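Local structure of protein dsvD (Desulfovibrio vulgaris, 1UCR) at residues G17-D29 with W55-A68. The protein is of uncertain function but may play an essential role in dissimilatory sulfite reduction and possibly binds DNA through its winged-helix motif. Sequence-based numbering, arbitrary orientation.
Sequences GSKSKFYFNDFTD and WSSGSTTMYGLKGA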
loop_
_atom_site.group_PDB
_atom_site.type_symbol
_atom_site.label_atom_id
_atom_site.label_comp_id
_atom_site.label_asym_id
_atom_site.label_seq_id
_atom_site.Cartn_x
_atom_site.Cartn_y
_atom_site.Cartn_z
ATOM N N GLY B 17 4.850 -14.728 -9.163
ATOM C CA GLY B 17 5.082 -14.001 -10.413
ATOM C C GLY B 17 5.025 -12.498 -10.213
ATOM O O GLY B 17 4.638 -11.755 -11.128
ATOM N N SER B 18 5.437 -11.983 -9.025
ATOM C CA SER B 18 5.355 -10.542 -8.742
ATOM C C SER B 18 6.712 -10.000 -8.281
ATOM O O SER B 18 7.741 -10.682 -8.111
ATOM C CB SER B 18 4.175 -10.350 -7.776
ATOM O OG SER B 18 3.886 -8.952 -7.616
ATOM N N LYS B 19 6.818 -8.695 -8.090
ATOM C CA LYS B 19 8.022 -8.046 -7.540
ATOM C C LYS B 19 7.563 -6.686 -7.091
ATOM O O LYS B 19 6.398 -6.288 -7.141
ATOM C CB LYS B 19 9.144 -8.039 -8.581
ATOM C CG LYS B 19 8.763 -7.317 -9.865
ATOM C CD LYS B 19 9.820 -7.631 -10.935
ATOM C CE LYS B 19 9.523 -7.013 -12.280
ATOM N NZ LYS B 19 9.686 -5.524 -12.406
ATOM N N SER B 20 8.510 -5.922 -6.528
ATOM C CA SER B 20 8.115 -4.765 -5.735
ATOM C C SER B 20 7.648 -3.610 -6.603
ATOM O O SER B 20 6.940 -2.753 -6.052
ATOM C CB SER B 20 9.291 -4.289 -4.841
ATOM O OG SER B 20 10.399 -3.851 -5.663
ATOM N N LYS B 21 8.087 -3.585 -7.865
ATOM C CA LYS B 21 7.702 -2.454 -8.767
ATOM C C LYS B 21 7.727 -2.933 -10.201
ATOM O O LYS B 21 8.425 -3.870 -10.572
ATOM C CB LYS B 21 8.572 -1.225 -8.540
ATOM C CG LYS B 21 10.052 -1.501 -8.735
ATOM C CD LYS B 21 10.930 -0.249 -8.393
ATOM C CE LYS B 21 12.382 -0.562 -8.657
ATOM N NZ LYS B 21 13.302 0.546 -8.290
ATOM N N PHE B 22 6.936 -2.261 -11.042
ATOM C CA PHE B 22 6.754 -2.575 -12.441
ATOM C C PHE B 22 6.846 -1.277 -13.253
ATOM O O PHE B 22 6.521 -0.207 -12.765
ATOM C CB PHE B 22 5.405 -3.251 -12.666
ATOM C CG PHE B 22 5.362 -4.669 -12.172
ATOM C CD1 PHE B 22 5.021 -4.939 -10.844
ATOM C CD2 PHE B 22 5.631 -5.744 -13.033
ATOM C CE1 PHE B 22 4.951 -6.246 -10.370
ATOM C CE2 PHE B 22 5.559 -7.053 -12.548
ATOM C CZ PHE B 22 5.179 -7.282 -11.250
ATOM N N TYR B 23 7.288 -1.384 -14.502
ATOM C CA TYR B 23 7.337 -0.237 -15.399
ATOM C C TYR B 23 5.967 0.301 -15.733
ATOM O O TYR B 23 5.004 -0.445 -15.783
ATOM C CB TYR B 23 8.002 -0.653 -16.744
ATOM C CG TYR B 23 9.461 -0.997 -16.531
ATOM C CD1 TYR B 23 9.908 -2.313 -16.695
ATOM C CD2 TYR B 23 10.402 -0.038 -16.199
ATOM C CE1 TYR B 23 11.263 -2.616 -16.522
ATOM C CE2 TYR B 23 11.712 -0.306 -15.995
ATOM C CZ TYR B 23 12.137 -1.631 -16.170
ATOM O OH TYR B 23 13.478 -1.894 -15.931
ATOM N N PHE B 24 5.918 1.589 -16.070
ATOM C CA PHE B 24 4.687 2.129 -16.651
ATOM C C PHE B 24 4.139 1.234 -17.735
ATOM O O PHE B 24 2.961 0.893 -17.765
ATOM C CB PHE B 24 5.021 3.527 -17.209
ATOM C CG PHE B 24 3.806 4.104 -17.932
ATOM C CD1 PHE B 24 2.620 4.408 -17.245
ATOM C CD2 PHE B 24 3.801 4.296 -19.292
ATOM C CE1 PHE B 24 1.503 4.884 -17.908
ATOM C CE2 PHE B 24 2.701 4.825 -19.989
ATOM C CZ PHE B 24 1.533 5.120 -19.286
ATOM N N ASN B 25 4.988 0.752 -18.651
ATOM C CA ASN B 25 4.538 -0.033 -19.772
ATOM C C ASN B 25 4.137 -1.446 -19.379
ATOM O O ASN B 25 3.423 -2.094 -20.125
ATOM C CB ASN B 25 5.597 -0.092 -20.876
ATOM C CG ASN B 25 5.745 1.168 -21.667
ATOM O OD1 ASN B 25 4.993 2.119 -21.519
ATOM N ND2 ASN B 25 6.743 1.166 -22.526
ATOM N N ASP B 26 4.535 -1.929 -18.176
ATOM C CA ASP B 26 3.933 -3.171 -17.701
ATOM C C ASP B 26 2.420 -3.002 -17.485
ATOM O O ASP B 26 1.659 -3.913 -17.743
ATOM C CB ASP B 26 4.576 -3.630 -16.389
ATOM C CG ASP B 26 5.954 -4.281 -16.561
ATOM O OD1 ASP B 26 6.074 -5.164 -17.437
ATOM O OD2 ASP B 26 6.842 -3.918 -15.781
ATOM N N PHE B 27 2.017 -1.804 -17.018
ATOM C CA PHE B 27 0.577 -1.574 -16.769
ATOM C C PHE B 27 -0.166 -1.378 -18.069
ATOM O O PHE B 27 -1.280 -1.888 -18.249
ATOM C CB PHE B 27 0.397 -0.373 -15.835
ATOM C CG PHE B 27 1.010 -0.637 -14.483
ATOM C CD1 PHE B 27 2.257 -0.120 -14.188
ATOM C CD2 PHE B 27 0.354 -1.434 -13.526
ATOM C CE1 PHE B 27 2.878 -0.401 -12.991
ATOM C CE2 PHE B 27 0.954 -1.666 -12.302
ATOM C CZ PHE B 27 2.216 -1.144 -12.042
ATOM N N THR B 28 0.436 -0.639 -19.025
ATOM C CA THR B 28 -0.242 -0.547 -20.327
ATOM C C THR B 28 -0.308 -1.908 -21.003
ATOM O O THR B 28 -1.290 -2.208 -21.711
ATOM C CB THR B 28 0.388 0.541 -21.221
ATOM O OG1 THR B 28 1.760 0.238 -21.458
ATOM C CG2 THR B 28 0.276 1.920 -20.593
ATOM N N ASP B 29 0.697 -2.775 -20.795
ATOM C CA ASP B 29 0.623 -4.157 -21.320
ATOM C C ASP B 29 -0.553 -4.933 -20.759
ATOM O O ASP B 29 -1.174 -5.733 -21.422
ATOM C CB ASP B 29 1.905 -4.893 -20.944
ATOM C CG ASP B 29 3.126 -4.623 -21.794
ATOM O OD1 ASP B 29 2.997 -3.996 -22.870
ATOM O OD2 ASP B 29 4.191 -5.123 -21.386
ATOM N N TRP B 55 8.624 5.698 -8.857
ATOM C CA TRP B 55 10.063 5.708 -9.057
ATOM C C TRP B 55 10.345 6.243 -10.436
ATOM O O TRP B 55 9.626 5.936 -11.411
ATOM C CB TRP B 55 10.645 4.285 -9.044
ATOM C CG TRP B 55 10.122 3.443 -7.903
ATOM C CD1 TRP B 55 8.948 2.744 -7.671
ATOM C CD2 TRP B 55 10.852 3.218 -6.736
ATOM N NE1 TRP B 55 8.918 2.123 -6.493
ATOM C CE2 TRP B 55 10.131 2.401 -5.841
ATOM C CE3 TRP B 55 12.120 3.646 -6.344
ATOM C CZ2 TRP B 55 10.521 1.959 -4.591
ATOM C CZ3 TRP B 55 12.534 3.216 -5.089
ATOM C CH2 TRP B 55 11.788 2.405 -4.224
ATOM N N SER B 56 11.443 6.957 -10.611
ATOM C CA SER B 56 12.016 7.124 -11.901
ATOM C C SER B 56 12.908 5.946 -12.205
ATOM O O SER B 56 13.626 5.472 -11.321
ATOM C CB SER B 56 12.886 8.389 -11.965
ATOM O OG SER B 56 12.111 9.527 -11.585
ATOM N N SER B 57 12.963 5.490 -13.436
ATOM C CA SER B 57 13.865 4.385 -13.780
ATOM C C SER B 57 14.331 4.624 -15.202
ATOM O O SER B 57 13.533 4.502 -16.142
ATOM C CB SER B 57 13.155 3.046 -13.670
ATOM O OG SER B 57 14.077 2.060 -14.113
ATOM N N GLY B 58 15.612 4.990 -15.322
ATOM C CA GLY B 58 16.120 5.234 -16.655
ATOM C C GLY B 58 15.285 6.306 -17.342
ATOM O O GLY B 58 15.060 7.393 -16.796
ATOM N N SER B 59 14.823 6.014 -18.548
ATOM C CA SER B 59 14.016 6.939 -19.303
ATOM C C SER B 59 12.525 6.825 -19.020
ATOM O O SER B 59 11.777 7.537 -19.655
ATOM C CB SER B 59 14.218 6.729 -20.817
ATOM O OG SER B 59 13.922 5.389 -21.085
ATOM N N THR B 60 12.127 6.007 -18.065
ATOM C CA THR B 60 10.700 5.790 -17.781
ATOM C C THR B 60 10.472 5.847 -16.303
ATOM O O THR B 60 11.191 6.519 -15.547
ATOM C CB THR B 60 10.255 4.493 -18.497
ATOM O OG1 THR B 60 8.849 4.332 -18.336
ATOM C CG2 THR B 60 10.928 3.255 -17.940
ATOM N N THR B 61 9.371 5.193 -15.883
ATOM C CA THR B 61 8.866 5.268 -14.525
ATOM C C THR B 61 8.501 3.859 -14.088
ATOM O O THR B 61 8.230 2.983 -14.912
ATOM C CB THR B 61 7.652 6.221 -14.410
ATOM O OG1 THR B 61 6.613 5.734 -15.260
ATOM C CG2 THR B 61 8.083 7.640 -14.826
ATOM N N MET B 62 8.458 3.660 -12.766
ATOM C CA MET B 62 7.961 2.428 -12.171
ATOM C C MET B 62 7.050 2.738 -11.019
ATOM O O MET B 62 7.098 3.806 -10.402
ATOM C CB MET B 62 9.112 1.527 -11.690
ATOM C CG MET B 62 10.124 1.232 -12.797
ATOM S SD MET B 62 11.383 0.026 -12.274
ATOM C CE MET B 62 10.531 -1.494 -12.682
ATOM N N TYR B 63 6.197 1.737 -10.707
ATOM C CA TYR B 63 5.172 1.865 -9.701
ATOM C C TYR B 63 5.105 0.571 -8.929
ATOM O O TYR B 63 5.223 -0.507 -9.534
ATOM C CB TYR B 63 3.783 2.131 -10.290
ATOM C CG TYR B 63 3.700 3.390 -11.147
ATOM C CD1 TYR B 63 4.186 3.392 -12.469
ATOM C CD2 TYR B 63 3.167 4.580 -10.614
ATOM C CE1 TYR B 63 4.115 4.544 -13.225
ATOM C CE2 TYR B 63 3.095 5.736 -11.407
ATOM C CZ TYR B 63 3.578 5.686 -12.706
ATOM O OH TYR B 63 3.531 6.808 -13.521
ATOM N N GLY B 64 4.825 0.637 -7.647
ATOM C CA GLY B 64 4.514 -0.528 -6.825
ATOM C C GLY B 64 3.640 -0.124 -5.659
ATOM O O GLY B 64 3.375 1.054 -5.443
ATOM N N LEU B 65 3.134 -1.138 -4.926
ATOM C CA LEU B 65 2.313 -0.796 -3.774
ATOM C C LEU B 65 3.108 -0.091 -2.675
ATOM O O LEU B 65 4.283 -0.376 -2.457
ATOM C CB LEU B 65 1.727 -2.128 -3.192
ATOM C CG LEU B 65 0.627 -2.698 -4.082
ATOM C CD1 LEU B 65 0.344 -4.154 -3.696
ATOM C CD2 LEU B 65 -0.691 -1.893 -4.067
ATOM N N LYS B 66 2.481 0.878 -1.983
ATOM C CA LYS B 66 3.164 1.641 -0.937
ATOM C C LYS B 66 3.796 0.716 0.061
ATOM O O LYS B 66 3.113 -0.185 0.582
ATOM C CB LYS B 66 2.112 2.505 -0.240
ATOM C CG LYS B 66 2.694 3.518 0.713
ATOM C CD LYS B 66 3.408 4.632 -0.071
ATOM C CE LYS B 66 3.764 5.817 0.840
ATOM N NZ LYS B 66 4.651 6.734 0.022
ATOM N N GLY B 67 5.048 0.955 0.351
ATOM C CA GLY B 67 5.786 0.128 1.311
ATOM C C GLY B 67 6.590 -0.966 0.659
ATOM O O GLY B 67 7.509 -1.519 1.303
ATOM N N ALA B 68 6.336 -1.340 -0.595
ATOM C CA ALA B 68 7.042 -2.462 -1.208
ATOM C C ALA B 68 8.524 -2.218 -1.319
ATOM O O ALA B 68 9.297 -3.209 -1.129
ATOM C CB ALA B 68 6.459 -2.742 -2.599
HETATM O O HOH W 1 4.302 -3.677 -5.345
HETATM O O HOH W 2 7.790 -0.089 -5.174
HETATM O O HOH W 3 13.425 2.306 -10.251
#
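Phe22 and Tyr63 pair through both backbone N-H and C=O groups, Phe22 N to Tyr63 O at 2.9 Å and Tyr63 N to Phe22 O at 2.8 Å. This joins the short strand 22-23 to the wing hairpin of a winged-helix fold, completing its small antiparallel sheet beside strand 60-65. A third bond, Phe24 N to Thr61 O, carries the pairing into the first turn of the helix, its donor lying above the carbonyl plane.

Met62 lies alongside the Tyr23 ring, pointing the same way. Its chain bends at the sulfur (chi3 87°), which sets CE over the ring centre, 3.7 Å from the Tyr23 centroid, with SD oblique to the ring in a Met-aromatic contact. On the other side of the sulfur, Lys21 CE meets SD at 3.8 Å, and the extended lysine chain lies over the Trp55 indole: CD sits 3.6 Å from the centroid of the five-membered ring, and NZ makes a cation-pi contact with the six-membered ring. On the face that carries Phe22 and Tyr63, Tyr63 CB meets Phe27 CE1 at 3.8 Å, and helices 3-12 and 36-48 complete this core, Lys40 NZ hydrogen-bonded to Tyr63 OH.

Further out, Asp26 OD2 accepts from Tyr23 N at the helix start. Two waters fasten the far end: Ser20 O accepts from both, one accepting from Leu65 N and the other from Trp55 NE1, 2.8 Å from its oxygen.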